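Local coordinates for protein kunitz-type conkunitzin-S1 (Conus striatus, PDB 6Q6C) that blocks voltage-activated potassium channels of the Shaker family as a Kunitz-type neurotoxin from cone snail venom, at residues F35-Q40 / E44-R49. The protein carries 1 engineered substitution. Sequence-based numbering, arbitrary orientation.
With NO3 (nitrate ion), chain E; NO3 (nitrate ion), chain D; NO3 (nitrate ion), chain F; PO4 (phosphate ion), chain C.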
# COMPACT_ATOMS: atom_id res chain seq x y z
N PHE A 35 -4.78 3.59 -4.01
CA PHE A 35 -4.92 4.77 -3.17
C PHE A 35 -4.04 5.90 -3.68
O PHE A 35 -3.19 5.71 -4.55
CB PHE A 35 -4.71 4.50 -1.69
CG PHE A 35 -3.28 4.38 -1.28
CD1 PHE A 35 -2.50 3.27 -1.60
CD2 PHE A 35 -2.74 5.31 -0.43
CE1 PHE A 35 -1.21 3.17 -1.13
CE2 PHE A 35 -1.46 5.19 0.08
CZ PHE A 35 -0.69 4.12 -0.29
N ASP A 36 -4.36 7.08 -3.18
CA ASP A 36 -3.63 8.31 -3.52
C ASP A 36 -2.63 8.60 -2.41
O ASP A 36 -2.99 8.66 -1.22
CB ASP A 36 -4.55 9.52 -3.64
CG ASP A 36 -3.79 10.84 -3.75
OD1 ASP A 36 -3.20 11.08 -4.74
OD2 ASP A 36 -3.97 11.74 -2.89
N TYR A 37 -1.37 8.80 -2.84
CA TYR A 37 -0.27 9.07 -1.91
C TYR A 37 0.32 10.44 -2.21
O TYR A 37 0.44 10.81 -3.42
CB TYR A 37 0.76 7.97 -2.09
CG TYR A 37 1.99 8.06 -1.21
CD1 TYR A 37 1.87 8.14 0.17
CD2 TYR A 37 3.28 8.15 -1.73
CE1 TYR A 37 2.97 8.27 0.99
CE2 TYR A 37 4.41 8.23 -0.91
CZ TYR A 37 4.26 8.32 0.46
OH TYR A 37 5.36 8.41 1.28
N THR A 38 0.67 11.13 -1.14
CA THR A 38 1.20 12.51 -1.27
C THR A 38 2.69 12.58 -1.44
O THR A 38 3.22 13.72 -1.54
CB THR A 38 0.76 13.37 -0.11
OG1 THR A 38 1.42 12.84 1.05
CG2 THR A 38 -0.74 13.47 0.03
N GLY A 39 3.37 11.43 -1.50
CA GLY A 39 4.81 11.42 -1.87
C GLY A 39 5.78 11.38 -0.72
O GLY A 39 6.97 11.15 -0.99
N GLN A 40 5.37 11.61 0.51
CA GLN A 40 6.28 11.47 1.67
C GLN A 40 5.44 11.10 2.89
O GLN A 40 4.22 11.32 2.89
CB GLN A 40 7.07 12.78 1.80
CG GLN A 40 6.15 13.87 2.35
CD GLN A 40 6.82 15.19 2.60
OE1 GLN A 40 6.86 15.69 3.72
NE2 GLN A 40 7.30 15.78 1.53
N GLU A 44 4.81 1.54 5.24
CA GLU A 44 5.37 0.50 4.35
C GLU A 44 4.28 -0.21 3.53
O GLU A 44 4.64 -0.95 2.65
CB GLU A 44 6.16 -0.46 5.20
CG GLU A 44 7.50 0.12 5.63
CD GLU A 44 8.09 -0.74 6.74
OE1 GLU A 44 7.32 -1.41 7.49
OE2 GLU A 44 9.30 -0.76 6.86
N ASN A 45 2.99 -0.04 3.82
CA ASN A 45 1.93 -0.70 3.04
C ASN A 45 1.64 0.16 1.81
O ASN A 45 0.62 0.82 1.74
CB ASN A 45 0.71 -0.98 3.88
CG ASN A 45 -0.26 -1.86 3.16
OD1 ASN A 45 -0.03 -2.30 2.04
ND2 ASN A 45 -1.40 -2.09 3.79
N ASN A 46 2.64 0.27 0.95
CA ASN A 46 2.67 1.31 -0.10
C ASN A 46 3.52 0.76 -1.22
O ASN A 46 4.73 0.63 -1.03
CB ASN A 46 3.22 2.59 0.53
CG ASN A 46 3.28 3.73 -0.45
OD1 ASN A 46 3.44 3.50 -1.63
ND2 ASN A 46 3.07 4.94 0.05
N PHE A 47 2.89 0.40 -2.35
CA PHE A 47 3.59 -0.26 -3.47
C PHE A 47 3.30 0.54 -4.74
O PHE A 47 2.21 1.07 -4.97
CB PHE A 47 3.12 -1.70 -3.69
CG PHE A 47 3.25 -2.55 -2.45
CD1 PHE A 47 2.27 -2.55 -1.47
CD2 PHE A 47 4.35 -3.35 -2.30
CE1 PHE A 47 2.46 -3.28 -0.31
CE2 PHE A 47 4.55 -4.11 -1.15
CZ PHE A 47 3.58 -4.07 -0.19
N ARG A 48 4.29 0.62 -5.62
CA ARG A 48 4.10 1.22 -6.95
C ARG A 48 3.32 0.30 -7.86
O ARG A 48 2.56 0.87 -8.74
CB ARG A 48 5.41 1.63 -7.60
CG ARG A 48 6.08 2.75 -6.84
CD ARG A 48 7.33 3.19 -7.58
NE ARG A 48 8.05 4.25 -6.92
CZ ARG A 48 7.79 5.54 -7.03
NH1 ARG A 48 6.79 5.92 -7.80
NH2 ARG A 48 8.49 6.42 -6.32
N ARG A 49 3.49 -1.00 -7.76
CA ARG A 49 2.87 -1.95 -8.69
C ARG A 49 2.02 -2.95 -7.93
O ARG A 49 2.41 -3.42 -6.82
CB ARG A 49 3.99 -2.67 -9.44
CG ARG A 49 4.75 -1.73 -10.35
CD ARG A 49 5.44 -2.52 -11.41
NE ARG A 49 6.31 -3.48 -10.78
CZ ARG A 49 6.51 -4.74 -11.18
NH1 ARG A 49 5.80 -5.28 -12.17
NH2 ARG A 49 7.39 -5.48 -10.53
N NO3 E . 7.45 6.52 -0.49
O1 NO3 E . 7.60 7.88 0.34
O2 NO3 E . 7.36 6.56 -2.27
O3 NO3 E . 6.46 5.38 -0.08
N NO3 D . 7.36 -1.27 -5.30
O1 NO3 D . 6.93 -0.11 -4.51
O2 NO3 D . 8.14 -2.25 -4.75
O3 NO3 D . 6.16 -1.78 -6.40
N NO3 F . 10.87 4.59 -5.32
O1 NO3 F . 10.72 5.27 -4.28
O2 NO3 F . 11.72 5.17 -6.48
O3 NO3 F . 10.11 3.01 -5.45
P PO4 C . 8.44 10.51 -5.96
O1 PO4 C . 7.34 11.48 -5.54
O2 PO4 C . 8.18 9.17 -5.27
O3 PO4 C . 9.79 11.11 -5.77
O4 PO4 C . 8.27 10.19 -7.47
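N46 points its side-chain amide at Y37, with ND2 over the centre of one ring face, 3.3 Å above the plane. Amide and ring planes stand almost perpendicular, 89° apart, and the closest approach, 3.4 Å from ND2 to Y37 CD1, is that of an amino-aromatic contact. The same amide is flanked by F35, whose CZ lies 3.9 Å from N46 ND2, and the F35 ring also reaches the backbone oxygen of N45, CZ to O at 4.1 Å. With CG anti to the backbone N (chi1 -179°), N46 stretches out from its loop to the two aromatic side chains, two residues apart on strand 31-37.

Across the Y37 ring, on the other face, the backbone N of G39 sits 3.3 Å above the plane but shifted toward the rim, so the phenol is sandwiched between two nitrogens. Its OH hydrogen-bonds to O1 of a nitrate, though the very short distance is doubtful, and accepts a weak bond from the backbone N of G42. R22 on the neighbouring strand 20-26 touches F35, Y37 and N46, closing the cluster from the sheet.

N45, buried at the centre of an inverse gamma turn, probably helps to set the course of the loop into N46: its OD1 accepts a hydrogen bond from Y25 N and its ND2 donates to L9 O, tying the loop to both strand 20-26 and the N-terminal part. Beyond it, F47 points away from the strand and its side chain touches helix 50-58, while the extended R48 side chain meets a second nitrate through NE and, through NH2, a phosphate also bound by K18 NZ; all these ions probably come from the crystallisation liquor. The loop thus joins the antiparallel hairpin to the C-terminal helix of the Kunitz/BPTI fold, with an asparagine amide on a hairpin tyrosine.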